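PDB 6D97: aldehyde dehydrogenase 12 from Zea mays, which oxidises L-glutamate gamma-semialdehyde to glutamate with NAD+ as the electron acceptor, the last step of proline catabolism in plants. Local coordinates for residues A[270-273]-A[277-280]; A[309-314]-A[489-494]; A[169-174]-A[525-530]; A[62-65]-A[70-73]; A[112-117]-A[154-159]. One frame throughout, in Å; residues are numbered along the deposited sequence.

Contact 1: A[270-273]-A[277-280]; sequences TLFT and RVAE. With NAD (nicotinamide-adenine-dinucleotide), chain E.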
# COMPACT_ATOMS: atom_id res chain seq x y z
N THR A 270 -1.06 25.31 -7.40
CA THR A 270 -0.37 25.73 -8.62
C THR A 270 0.83 24.83 -8.83
O THR A 270 1.70 24.74 -7.96
CB THR A 270 0.07 27.20 -8.54
OG1 THR A 270 -1.08 28.04 -8.46
CG2 THR A 270 0.88 27.57 -9.78
N LEU A 271 0.85 24.14 -9.96
CA LEU A 271 2.04 23.40 -10.39
C LEU A 271 2.89 24.34 -11.23
O LEU A 271 2.44 24.84 -12.26
CB LEU A 271 1.65 22.16 -11.19
CG LEU A 271 2.72 21.13 -11.60
CD1 LEU A 271 3.55 21.57 -12.81
CD2 LEU A 271 3.63 20.82 -10.42
N PHE A 272 4.12 24.58 -10.78
CA PHE A 272 5.06 25.37 -11.55
C PHE A 272 6.27 24.52 -11.91
O PHE A 272 6.88 23.89 -11.03
CB PHE A 272 5.53 26.61 -10.80
CG PHE A 272 6.58 27.38 -11.54
CD1 PHE A 272 6.22 28.25 -12.56
CD2 PHE A 272 7.92 27.22 -11.25
CE1 PHE A 272 7.17 28.95 -13.26
CE2 PHE A 272 8.88 27.92 -11.95
CZ PHE A 272 8.51 28.78 -12.95
N THR A 273 6.63 24.53 -13.19
CA THR A 273 7.86 23.93 -13.67
C THR A 273 8.62 24.98 -14.46
O THR A 273 8.10 25.49 -15.46
CB THR A 273 7.58 22.71 -14.54
OG1 THR A 273 6.78 21.77 -13.81
CG2 THR A 273 8.88 22.04 -14.93
N ARG A 277 14.32 30.98 -10.09
CA ARG A 277 13.98 32.36 -9.73
C ARG A 277 12.47 32.55 -9.68
O ARG A 277 11.94 33.10 -8.70
CB ARG A 277 14.62 33.32 -10.74
CG ARG A 277 14.90 34.72 -10.22
CD ARG A 277 13.84 35.70 -10.69
NE ARG A 277 13.78 35.76 -12.15
CZ ARG A 277 12.67 36.01 -12.83
NH1 ARG A 277 11.53 36.22 -12.18
NH2 ARG A 277 12.68 36.05 -14.15
N VAL A 278 11.76 32.09 -10.71
CA VAL A 278 10.31 32.26 -10.75
C VAL A 278 9.63 31.36 -9.73
O VAL A 278 8.61 31.73 -9.14
CB VAL A 278 9.79 32.00 -12.18
CG1 VAL A 278 8.28 32.13 -12.22
CG2 VAL A 278 10.43 32.96 -13.17
N ALA A 279 10.18 30.17 -9.51
CA ALA A 279 9.57 29.23 -8.57
C ALA A 279 9.53 29.79 -7.16
O ALA A 279 8.52 29.66 -6.46
CB ALA A 279 10.33 27.90 -8.59
N GLU A 280 10.62 30.43 -6.73
CA GLU A 280 10.66 30.99 -5.38
C GLU A 280 9.78 32.24 -5.27
O GLU A 280 9.14 32.45 -4.23
CB GLU A 280 12.11 31.32 -4.99
CG GLU A 280 13.01 30.10 -4.90
CD GLU A 280 12.54 29.10 -3.86
OE1 GLU A 280 12.02 29.54 -2.81
OE2 GLU A 280 12.68 27.88 -4.08
PA NAD E . 10.85 30.17 -16.50
O1A NAD E . 10.78 30.27 -14.95
O2A NAD E . 11.47 31.23 -17.27
O5B NAD E . 9.60 30.15 -17.29
C5B NAD E . 8.75 29.03 -17.22
C4B NAD E . 7.26 29.38 -17.30
O4B NAD E . 6.83 30.18 -16.21
C3B NAD E . 6.87 30.06 -18.57
O3B NAD E . 5.65 29.62 -19.01
C2B NAD E . 6.81 31.47 -18.16
O2B NAD E . 5.95 32.18 -18.98
C1B NAD E . 6.29 31.34 -16.78
N9A NAD E . 6.58 32.46 -15.90
C8A NAD E . 7.72 33.24 -15.84
N7A NAD E . 7.58 34.15 -14.87
C5A NAD E . 6.34 33.99 -14.26
C6A NAD E . 5.66 34.62 -13.23
N6A NAD E . 6.29 35.72 -12.55
N1A NAD E . 4.44 34.22 -12.87
C2A NAD E . 3.82 33.18 -13.50
N3A NAD E . 4.45 32.53 -14.51
C4A NAD E . 5.68 32.91 -14.90
O3 NAD E . 11.54 29.04 -17.13
PN NAD E . 12.84 29.11 -18.04
O1N NAD E . 13.25 27.59 -18.18
O2N NAD E . 12.52 29.63 -19.41
O5D NAD E . 14.00 29.86 -17.43
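With CG anti to the backbone N (chi1 176°), the benzyl group of Phe-272 leaves strand 269-273 and reaches straight for Val-278 and Ala-279 on helix 276-285. Val-278 answers from the helix: CG1 is anti to its own backbone N (chi1 178°) while CG2 sits beside that N. CG1 lies 3.4 Å from Phe-272 CZ, an oblique approach to the ring, and the same methyl touches the adenine of NAD, 3.4 Å from its C5A. CG2 lies closest to the pyrophosphate, 3.2 Å from NAD O1A, and also borders the adenine. The side chains of Phe-272 and Val-278 cross at about a right angle. Val-278 thus lies between the ring, the adenine and the phosphate. Farther back along the ring, Phe-272 CD2 packs on the methyl of Ala-279, CD2 to CB 3.7 Å.

NAD also borders the ring at its rim. Its ribose oxygen O4B lies 3.2 Å from Phe-272 CE1, near the ring plane, and O1A lies in that plane beside CZ. These are contacts of aromatic C-H edges with oxygens, and no hydrogen bond joins the two segments. The polar grip on the cofactor comes from neighbours such as Ser-275, Lys-222 and Asn-259. Leu-292 and Ile-195 on the flanking strands also pack on the phenylalanine. Strand 269-273 and helix 276-285 open a beta-alpha-beta unit running on to strand 290-293, and their apolar junction forms one wall of the NAD site in the Rossmann-type domain of this aldehyde dehydrogenase.

Contact 2: A[309-314]-A[489-494]; sequences VDYVAW and GIRART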
# COMPACT_ATOMS: atom_id res chain seq x y z
N VAL A 309 33.90 1.63 -20.63
CA VAL A 309 34.28 3.02 -20.87
C VAL A 309 33.50 3.60 -22.05
O VAL A 309 33.06 4.76 -22.02
CB VAL A 309 35.80 3.12 -21.10
CG1 VAL A 309 36.21 4.57 -21.32
CG2 VAL A 309 36.56 2.52 -19.92
N ASP A 310 33.33 2.81 -23.11
CA ASP A 310 32.56 3.28 -24.27
C ASP A 310 31.13 3.61 -23.88
O ASP A 310 30.61 4.67 -24.23
CB ASP A 310 32.60 2.23 -25.38
CG ASP A 310 33.96 2.12 -26.04
OD1 ASP A 310 34.52 3.17 -26.42
OD2 ASP A 310 34.46 0.99 -26.17
N TYR A 311 30.47 2.69 -23.16
CA TYR A 311 29.09 2.93 -22.76
C TYR A 311 28.98 4.16 -21.86
O TYR A 311 28.07 4.98 -22.04
CB TYR A 311 28.52 1.70 -22.04
CG TYR A 311 27.03 1.79 -21.79
CD1 TYR A 311 26.53 2.47 -20.69
CD2 TYR A 311 26.13 1.19 -22.67
CE1 TYR A 311 25.16 2.56 -20.47
CE2 TYR A 311 24.77 1.27 -22.45
CZ TYR A 311 24.29 1.96 -21.35
OH TYR A 311 22.93 2.04 -21.13
N VAL A 312 29.88 4.29 -20.89
CA VAL A 312 29.84 5.42 -19.97
C VAL A 312 30.06 6.73 -20.72
O VAL A 312 29.41 7.74 -20.43
CB VAL A 312 30.87 5.23 -18.84
CG1 VAL A 312 30.95 6.48 -17.97
CG2 VAL A 312 30.51 4.01 -18.00
N ALA A 313 30.97 6.73 -21.69
CA ALA A 313 31.22 7.94 -22.46
C ALA A 313 29.98 8.35 -23.25
O ALA A 313 29.62 9.53 -23.29
CB ALA A 313 32.42 7.73 -23.40
N TRP A 314 29.32 7.38 -23.88
CA TRP A 314 28.11 7.68 -24.65
C TRP A 314 27.04 8.31 -23.77
O TRP A 314 26.40 9.29 -24.16
CB TRP A 314 27.60 6.40 -25.31
CG TRP A 314 26.22 6.51 -25.89
CD1 TRP A 314 25.85 7.19 -27.01
CD2 TRP A 314 25.04 5.88 -25.39
NE1 TRP A 314 24.50 7.03 -27.24
CE2 TRP A 314 23.98 6.23 -26.25
CE3 TRP A 314 24.76 5.06 -24.29
CZ2 TRP A 314 22.67 5.79 -26.05
CZ3 TRP A 314 23.47 4.61 -24.10
CH2 TRP A 314 22.44 4.98 -24.97
N GLY A 489 24.65 2.73 -10.68
CA GLY A 489 25.05 1.57 -11.46
C GLY A 489 25.99 2.00 -12.56
O GLY A 489 26.14 3.20 -12.81
N ILE A 490 26.65 1.05 -13.22
CA ILE A 490 27.58 1.42 -14.28
C ILE A 490 26.84 2.04 -15.47
O ILE A 490 27.45 2.77 -16.25
CB ILE A 490 28.42 0.21 -14.72
CG1 ILE A 490 29.76 0.67 -15.30
CG2 ILE A 490 27.67 -0.65 -15.73
CD1 ILE A 490 30.63 1.43 -14.30
N ARG A 491 25.54 1.77 -15.61
CA ARG A 491 24.73 2.36 -16.66
C ARG A 491 23.95 3.58 -16.19
O ARG A 491 22.98 3.98 -16.84
CB ARG A 491 23.78 1.31 -17.24
CG ARG A 491 24.49 0.12 -17.87
CD ARG A 491 23.51 -0.92 -18.40
NE ARG A 491 22.71 -0.42 -19.52
CZ ARG A 491 21.85 -1.17 -20.21
NH1 ARG A 491 21.66 -2.44 -19.88
NH2 ARG A 491 21.17 -0.63 -21.21
N ALA A 492 24.36 4.17 -15.06
CA ALA A 492 23.63 5.31 -14.51
C ALA A 492 23.73 6.52 -15.43
O ALA A 492 24.76 6.76 -16.07
CB ALA A 492 24.16 5.66 -13.12
N ARG A 493 22.63 7.27 -15.50
CA ARG A 493 22.51 8.47 -16.31
C ARG A 493 21.90 9.57 -15.46
O ARG A 493 21.45 9.34 -14.34
CB ARG A 493 21.64 8.19 -17.55
CG ARG A 493 20.22 7.75 -17.21
CD ARG A 493 19.52 7.11 -18.40
NE ARG A 493 18.07 7.17 -18.25
CZ ARG A 493 17.33 6.25 -17.65
NH1 ARG A 493 17.90 5.18 -17.12
NH2 ARG A 493 16.01 6.41 -17.56
N THR A 494 21.88 10.79 -16.00
CA THR A 494 21.17 11.88 -15.34
C THR A 494 19.86 12.24 -16.02
O THR A 494 18.98 12.82 -15.37
CB THR A 494 22.05 13.13 -15.24
OG1 THR A 494 22.24 13.69 -16.55
CG2 THR A 494 23.39 12.80 -14.63
O HOH W 1 22.05 4.00 -19.39
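A type I beta turn from Gly-489 to Ala-492, closed by Ala-492 N to Gly-489 O at 3.0 Å, meets the first turns of helix 309-321, with Val-312 and Arg-491 the nearest pair of CA atoms. From the helix Tyr-311 points toward the turn, and Arg-491 grips its hydroxyl side-on with two nitrogens. NE donates to Tyr-311 OH at 2.9 Å and NH2 to the same OH at 3.2 Å, the NE bond being the straighter. The oxygen lies in the guanidinium plane, which stands 85° from the phenol ring. Chi1 of the arginine (-62°) puts CG by Tyr-311 CE1, 3.6 Å away, and a bend at chi3 (66°) then brings NE and the guanidinium to the hydroxyl. One water ties the hydroxyl to the turn: it is 2.8 Å from Tyr-311 OH and donates to Arg-491 O at 2.7 Å. Beside this, Val-312 CG2 rests 3.7 Å from Ile-490 O. Trp-541 of the second subunit packs on the Tyr-311 ring, and Pro-536 of that subunit on Arg-491. The contact thus ties the loop after strand 485-488 to helix 309-321, beside the seven-stranded mixed sheet that holds strands 463-467 and 485-488, at the interface with the second subunit.

Contact 3: A[169-174]-A[525-530]; sequences RSFAVP and SCHREI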
# COMPACT_ATOMS: atom_id res chain seq x y z
N ARG A 169 -8.42 5.42 -4.99
CA ARG A 169 -8.44 4.41 -3.94
C ARG A 169 -8.27 5.07 -2.58
O ARG A 169 -7.47 6.00 -2.42
CB ARG A 169 -7.32 3.40 -4.20
CG ARG A 169 -7.11 2.30 -3.18
CD ARG A 169 -5.85 1.53 -3.55
NE ARG A 169 -5.56 0.40 -2.67
CZ ARG A 169 -5.61 -0.88 -3.05
NH1 ARG A 169 -5.95 -1.19 -4.29
NH2 ARG A 169 -5.32 -1.84 -2.18
N SER A 170 -9.05 4.61 -1.61
CA SER A 170 -8.99 5.09 -0.24
C SER A 170 -8.69 3.91 0.68
O SER A 170 -8.82 2.75 0.30
CB SER A 170 -10.30 5.77 0.16
OG SER A 170 -11.40 4.88 0.08
N PHE A 171 -8.30 4.22 1.91
CA PHE A 171 -8.12 3.19 2.93
C PHE A 171 -9.08 3.45 4.08
O PHE A 171 -9.69 4.51 4.20
CB PHE A 171 -6.66 3.13 3.42
CG PHE A 171 -6.17 4.38 4.08
CD1 PHE A 171 -5.56 5.38 3.32
CD2 PHE A 171 -6.28 4.56 5.45
CE1 PHE A 171 -5.09 6.53 3.92
CE2 PHE A 171 -5.81 5.70 6.06
CZ PHE A 171 -5.21 6.69 5.29
N ALA A 172 -9.24 2.43 4.92
CA ALA A 172 -10.10 2.55 6.09
C ALA A 172 -9.51 1.70 7.21
O ALA A 172 -8.77 0.74 6.97
CB ALA A 172 -11.54 2.14 5.79
N VAL A 173 -9.83 2.10 8.44
CA VAL A 173 -9.36 1.42 9.65
C VAL A 173 -10.55 1.27 10.58
O VAL A 173 -11.36 2.20 10.69
CB VAL A 173 -8.21 2.20 10.31
CG1 VAL A 173 -7.66 1.44 11.50
CG2 VAL A 173 -7.09 2.45 9.32
N PRO A 174 -10.73 0.13 11.25
CA PRO A 174 -11.85 0.00 12.19
C PRO A 174 -11.73 0.98 13.35
O PRO A 174 -10.63 1.30 13.80
CB PRO A 174 -11.76 -1.45 12.67
CG PRO A 174 -11.00 -2.16 11.60
CD PRO A 174 -10.03 -1.15 11.05
N SER A 525 -3.85 16.06 -5.25
CA SER A 525 -4.88 15.80 -4.26
C SER A 525 -4.29 16.01 -2.88
O SER A 525 -3.08 16.09 -2.70
CB SER A 525 -5.47 14.40 -4.40
OG SER A 525 -4.53 13.40 -4.06
N CYS A 526 -5.19 16.11 -1.90
CA CYS A 526 -4.82 16.20 -0.50
C CYS A 526 -5.59 15.14 0.27
O CYS A 526 -6.58 14.58 -0.23
CB CYS A 526 -5.11 17.59 0.08
SG CYS A 526 -6.83 18.12 -0.09
N HIS A 527 -5.14 14.86 1.48
CA HIS A 527 -5.82 13.88 2.32
C HIS A 527 -7.08 14.49 2.91
O HIS A 527 -7.06 15.63 3.40
CB HIS A 527 -4.90 13.38 3.43
CG HIS A 527 -5.53 12.33 4.29
ND1 HIS A 527 -5.39 10.98 4.03
CD2 HIS A 527 -6.32 12.42 5.38
CE1 HIS A 527 -6.05 10.29 4.94
NE2 HIS A 527 -6.63 11.14 5.77
N ARG A 528 -8.18 13.75 2.85
CA ARG A 528 -9.37 14.03 3.64
C ARG A 528 -9.72 12.78 4.43
O ARG A 528 -9.81 11.69 3.86
CB ARG A 528 -10.57 14.45 2.77
CG ARG A 528 -11.70 14.99 3.63
CD ARG A 528 -12.99 15.26 2.87
NE ARG A 528 -13.95 15.95 3.73
CZ ARG A 528 -15.21 16.20 3.40
NH1 ARG A 528 -15.68 15.82 2.22
NH2 ARG A 528 -16.02 16.83 4.24
N GLU A 529 -9.93 12.95 5.72
CA GLU A 529 -10.34 11.87 6.60
C GLU A 529 -11.83 12.00 6.87
O GLU A 529 -12.30 13.07 7.28
CB GLU A 529 -9.55 11.89 7.91
CG GLU A 529 -9.76 10.67 8.79
CD GLU A 529 -8.96 9.47 8.32
OE1 GLU A 529 -8.04 9.65 7.50
OE2 GLU A 529 -9.26 8.34 8.77
N ILE A 530 -12.58 10.93 6.62
CA ILE A 530 -14.01 10.87 6.90
C ILE A 530 -14.22 9.72 7.87
O ILE A 530 -13.91 8.56 7.55
CB ILE A 530 -14.83 10.68 5.61
CG1 ILE A 530 -14.68 11.90 4.70
CG2 ILE A 530 -16.30 10.46 5.95
CD1 ILE A 530 -15.32 11.71 3.34
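The outer strands of a three-stranded antiparallel sheet, 170-174 and 526-533, flank strand 180-187, and one aromatic pair spans the gap between them. Phe-171 is backbone-bonded to Gly-184 of the middle strand, while Cys-526 and Arg-528, either side of His-527, bond to its Trp-187 and Tyr-185. CZ of Phe-171 comes 3.7 Å from His-527 CE1, and its neighbour CE1 lies 4.0 Å from that same atom. Seen from the histidine, the phenylalanine arrives at the edge, near the imidazole plane; seen from the phenylalanine, the approach is oblique. The ring planes are inclined at 36° with centroids 5.9 Å apart. Phe-171 reaches across because its CG sits between the backbone N and carbonyl carbon (chi1 62°). His-527 NE2 donates to Glu-529 OE1 at 2.7 Å, with the oxygen only 2° out of the ring plane, which helps to hold the imidazole in this orientation. Arg-169 of the third subunit makes a cation-pi contact with Phe-171, and Trp-502 of the second meets His-527. Strand 170-174 continues as an antiparallel ladder into the third subunit and 526-533 as a parallel one into the second, as expected of the oligomerisation sheet of a tetrameric aldehyde dehydrogenase.

Contact 4: A[62-65]-A[70-73]; sequences IVDP and KFIK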
# COMPACT_ATOMS: atom_id res chain seq x y z
N ILE A 62 6.33 34.84 -32.31
CA ILE A 62 7.44 33.97 -31.95
C ILE A 62 8.31 33.80 -33.19
O ILE A 62 7.78 33.58 -34.29
CB ILE A 62 6.95 32.61 -31.44
CG1 ILE A 62 6.01 32.79 -30.24
CG2 ILE A 62 8.13 31.70 -31.10
CD1 ILE A 62 6.63 33.54 -29.08
N VAL A 63 9.62 33.91 -33.03
CA VAL A 63 10.52 33.74 -34.16
C VAL A 63 10.99 32.29 -34.23
O VAL A 63 11.12 31.60 -33.21
CB VAL A 63 11.72 34.72 -34.11
CG1 VAL A 63 11.24 36.14 -34.34
CG2 VAL A 63 12.47 34.58 -32.80
N ASP A 64 11.24 31.84 -35.45
CA ASP A 64 11.80 30.52 -35.70
C ASP A 64 13.21 30.47 -35.13
O ASP A 64 14.07 31.26 -35.54
CB ASP A 64 11.80 30.22 -37.20
CG ASP A 64 12.24 28.79 -37.53
OD1 ASP A 64 13.06 28.20 -36.80
OD2 ASP A 64 11.77 28.27 -38.56
N PRO A 65 13.51 29.56 -34.19
CA PRO A 65 14.85 29.53 -33.59
C PRO A 65 15.96 29.24 -34.57
O PRO A 65 17.13 29.46 -34.23
CB PRO A 65 14.74 28.42 -32.53
CG PRO A 65 13.27 28.26 -32.29
CD PRO A 65 12.62 28.54 -33.61
N LYS A 70 9.30 35.34 -38.31
CA LYS A 70 8.05 35.40 -37.55
C LYS A 70 7.11 34.32 -38.06
O LYS A 70 6.34 34.56 -38.99
CB LYS A 70 7.39 36.78 -37.69
CG LYS A 70 8.08 37.92 -36.96
CD LYS A 70 7.38 39.25 -37.25
CE LYS A 70 7.94 40.39 -36.40
NZ LYS A 70 7.22 41.68 -36.61
N PHE A 71 7.16 33.12 -37.47
CA PHE A 71 6.40 32.00 -38.01
C PHE A 71 5.24 31.53 -37.14
O PHE A 71 4.46 30.69 -37.60
CB PHE A 71 7.35 30.83 -38.34
CG PHE A 71 7.82 30.02 -37.15
CD1 PHE A 71 8.04 30.59 -35.90
CD2 PHE A 71 8.09 28.67 -37.32
CE1 PHE A 71 8.48 29.81 -34.84
CE2 PHE A 71 8.54 27.90 -36.27
CZ PHE A 71 8.74 28.46 -35.03
N ILE A 72 5.09 32.04 -35.92
CA ILE A 72 3.94 31.70 -35.07
C ILE A 72 3.49 32.96 -34.34
O ILE A 72 4.30 33.61 -33.67
CB ILE A 72 4.27 30.60 -34.05
CG1 ILE A 72 4.64 29.28 -34.74
CG2 ILE A 72 3.10 30.38 -33.10
CD1 ILE A 72 5.23 28.24 -33.82
N LYS A 73 2.21 33.30 -34.44
CA LYS A 73 1.64 34.36 -33.63
C LYS A 73 0.80 33.76 -32.52
O LYS A 73 0.05 32.80 -32.73
CB LYS A 73 0.80 35.34 -34.47
CG LYS A 73 -0.40 34.77 -35.20
CD LYS A 73 -1.15 35.90 -35.92
CE LYS A 73 -2.43 35.42 -36.58
NZ LYS A 73 -3.24 36.57 -37.09
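Asp-64 lies over one face of the Phe-71 ring and Ile-72 CG1 lies over the other, so the phenyl is sandwiched between the opposing segment and its own neighbour. Asp-64 CB stands 3.8 Å from the ring centroid and just 4° off the normal, a well-centred CH-pi contact, and the carboxylate stacks over the ring with planes 22° apart. At the edge, in the ring plane, comes the carbonyl oxygen Ile-62 O, 3.4 Å from Phe-71 CD1. Pro-65 adds an apolar touch from CD to Phe-71 CZ at 4.1 Å, its side chain crossing that of the phenylalanine at about a right angle. What folds the ring back over the first segment is chi1 of 76°, with CG placed between the backbone N and carbonyl carbon.

In the backbone beneath, two residues of strand 70-74, Phe-71 and Ile-72, stand opposite the single Ile-62, a classic beta bulge. Ile-62 N donates to Ile-72 O at 2.7 Å, almost straight, and Phe-71 N donates to Ile-62 O over a longer 3.3 Å. Past the bulge, Val-63 pairs with Lys-70 without hydrogen bonds, and their side chains meet loosely, CG1 of Val-63 to CG of Lys-70 at 4.5 Å. The strands 60-63 and 70-74 form a beta hairpin at the edge of a four-stranded mixed sheet.

Both carboxylate oxygens of Asp-64 have partners: OD2 makes a salt bridge to Arg-136 of helix 124-137, and OD1 accepts from Leu-66 N within the hairpin connection. Those two partners probably favour the ionised carboxylate and keep it in place over the CD2-CE2 side of the ring, coupling ionic anchoring to apolar packing.

Contact 5: A[112-117]-A[154-159]; sequences DISAKA and KFLENF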
# COMPACT_ATOMS: atom_id res chain seq x y z
N ASP A 112 -11.53 6.47 -20.21
CA ASP A 112 -11.86 6.35 -21.62
C ASP A 112 -11.15 7.41 -22.46
O ASP A 112 -10.64 7.10 -23.54
CB ASP A 112 -13.37 6.44 -21.82
CG ASP A 112 -14.10 5.19 -21.37
OD1 ASP A 112 -13.44 4.13 -21.25
OD2 ASP A 112 -15.32 5.27 -21.13
N ILE A 113 -11.12 8.65 -21.98
CA ILE A 113 -10.42 9.72 -22.70
C ILE A 113 -8.95 9.35 -22.88
O ILE A 113 -8.39 9.48 -23.97
CB ILE A 113 -10.57 11.06 -21.95
CG1 ILE A 113 -12.01 11.54 -22.02
CG2 ILE A 113 -9.62 12.09 -22.53
CD1 ILE A 113 -12.31 12.65 -21.04
N SER A 114 -8.32 8.87 -21.81
CA SER A 114 -6.91 8.50 -21.88
C SER A 114 -6.68 7.36 -22.87
O SER A 114 -5.65 7.32 -23.55
CB SER A 114 -6.40 8.11 -20.49
OG SER A 114 -6.57 9.18 -19.57
N ALA A 115 -7.64 6.43 -22.96
CA ALA A 115 -7.49 5.32 -23.89
C ALA A 115 -7.57 5.80 -25.33
O ALA A 115 -6.75 5.41 -26.18
CB ALA A 115 -8.56 4.26 -23.62
N LYS A 116 -8.56 6.65 -25.64
CA LYS A 116 -8.68 7.20 -26.98
C LYS A 116 -7.46 8.05 -27.34
O LYS A 116 -6.95 7.97 -28.46
CB LYS A 116 -9.96 8.03 -27.09
CG LYS A 116 -11.23 7.20 -27.20
CD LYS A 116 -12.46 8.10 -27.23
CE LYS A 116 -13.40 7.74 -26.09
NZ LYS A 116 -13.78 8.94 -25.28
N ALA A 117 -6.98 8.85 -26.39
CA ALA A 117 -5.82 9.70 -26.65
C ALA A 117 -4.55 8.88 -26.84
O ALA A 117 -3.75 9.16 -27.73
CB ALA A 117 -5.65 10.72 -25.53
N LYS A 154 2.81 6.49 -23.58
CA LYS A 154 2.84 5.44 -22.57
C LYS A 154 2.13 5.87 -21.29
O LYS A 154 1.42 5.07 -20.67
CB LYS A 154 4.29 5.05 -22.27
CG LYS A 154 4.85 3.99 -23.21
CD LYS A 154 4.26 2.62 -22.88
CE LYS A 154 4.63 1.58 -23.93
NZ LYS A 154 3.94 1.83 -25.23
N PHE A 155 2.33 7.13 -20.87
CA PHE A 155 1.65 7.65 -19.69
C PHE A 155 0.14 7.51 -19.82
O PHE A 155 -0.54 7.05 -18.89
CB PHE A 155 2.06 9.10 -19.46
CG PHE A 155 1.18 9.85 -18.50
CD1 PHE A 155 1.47 9.87 -17.14
CD2 PHE A 155 0.08 10.56 -18.95
CE1 PHE A 155 0.66 10.58 -16.26
CE2 PHE A 155 -0.73 11.26 -18.08
CZ PHE A 155 -0.44 11.27 -16.73
N LEU A 156 -0.41 7.91 -20.97
CA LEU A 156 -1.84 7.77 -21.20
C LEU A 156 -2.27 6.31 -21.17
O LEU A 156 -3.37 5.99 -20.71
CB LEU A 156 -2.22 8.42 -22.53
CG LEU A 156 -2.07 9.94 -22.62
CD1 LEU A 156 -2.30 10.44 -24.04
CD2 LEU A 156 -3.01 10.63 -21.64
N GLU A 157 -1.41 5.41 -21.65
CA GLU A 157 -1.74 3.99 -21.59
C GLU A 157 -1.83 3.50 -20.15
O GLU A 157 -2.56 2.54 -19.87
CB GLU A 157 -0.71 3.16 -22.37
CG GLU A 157 -1.01 3.05 -23.85
CD GLU A 157 -0.25 1.92 -24.52
OE1 GLU A 157 -0.38 1.75 -25.75
OE2 GLU A 157 0.48 1.19 -23.80
N ASN A 158 -1.13 4.15 -19.22
CA ASN A 158 -1.17 3.73 -17.83
C ASN A 158 -2.47 4.10 -17.14
O ASN A 158 -2.73 3.60 -16.03
CB ASN A 158 0.00 4.33 -17.05
CG ASN A 158 1.33 3.73 -17.45
OD1 ASN A 158 1.39 2.67 -18.06
ND2 ASN A 158 2.41 4.41 -17.09
N PHE A 159 -3.30 4.93 -17.75
CA PHE A 159 -4.51 5.42 -17.08
C PHE A 159 -5.72 5.20 -17.96
O PHE A 159 -6.61 6.06 -18.06
CB PHE A 159 -4.33 6.87 -16.66
CG PHE A 159 -3.21 7.05 -15.69
CD1 PHE A 159 -3.38 6.69 -14.36
CD2 PHE A 159 -1.97 7.52 -16.10
CE1 PHE A 159 -2.35 6.82 -13.46
CE2 PHE A 159 -0.94 7.65 -15.19
CZ PHE A 159 -1.13 7.30 -13.87
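Ser-114 and Leu-156 point toward each other across the helix pair, and their CA atoms come within 5.2 Å, close enough for each side chain to pack on the other's backbone. Ser-114 CB sits 3.7 Å from Leu-156 O and 3.2 Å from Phe-159 O, while in return Leu-156 CB lies 3.7 Å from Ser-114 O. The serine therefore presents its methylene to two carbonyl oxygens of the opposing segment. Its hydroxyl makes no hydrogen bond across the gap: OG is beside the backbone N (chi1 -58°) and bonds instead to Tyr-110 O one turn back and to Tyr-214 OH. The CD1 branch of Leu-156 packs on the methyl of Ala-117, 3.7 Å from CB, one turn beyond the serine. The small side chains of Ser-114 and Ala-117 are consistent with the close approach of Leu-156 to helix 105-121. Phe-159 turns the end of its ring away from Ser-114.

Helix 203-214 packs here, with Met-210 against both Ser-114 and Phe-155 and Tyr-214 meeting the Phe-159 ring. Ile-520 of helix 517-524 packs on Phe-155 and Phe-159, and Leu-156 also touches Ala-118 and Leu-121 farther along helix 105-121. Near Phe-159, Asn-158 OD1 accepts a hydrogen bond from Asp-162 N of the fourth subunit, so this buried helix packing continues directly into a subunit interface.

Contact 1 alone touches NAD. In contact 4 the Ile-62 side chain lies about 10 Å from the cofactor, yet the centres of contacts 1 and 4 are 26 Å apart. Contact 5 precedes contact 1 in sequence, with about 12 Å between their nearest atoms. Contact 3 brackets both contact 1 and contact 2 in sequence and lies far from contact 4, about 49 Å between centres, with the middle of the subunit between them. Contacts 2 and 3 both meet the second subunit although their centres are 43 Å apart, whereas contact 5 borders the fourth and contact 4 touches no other chain.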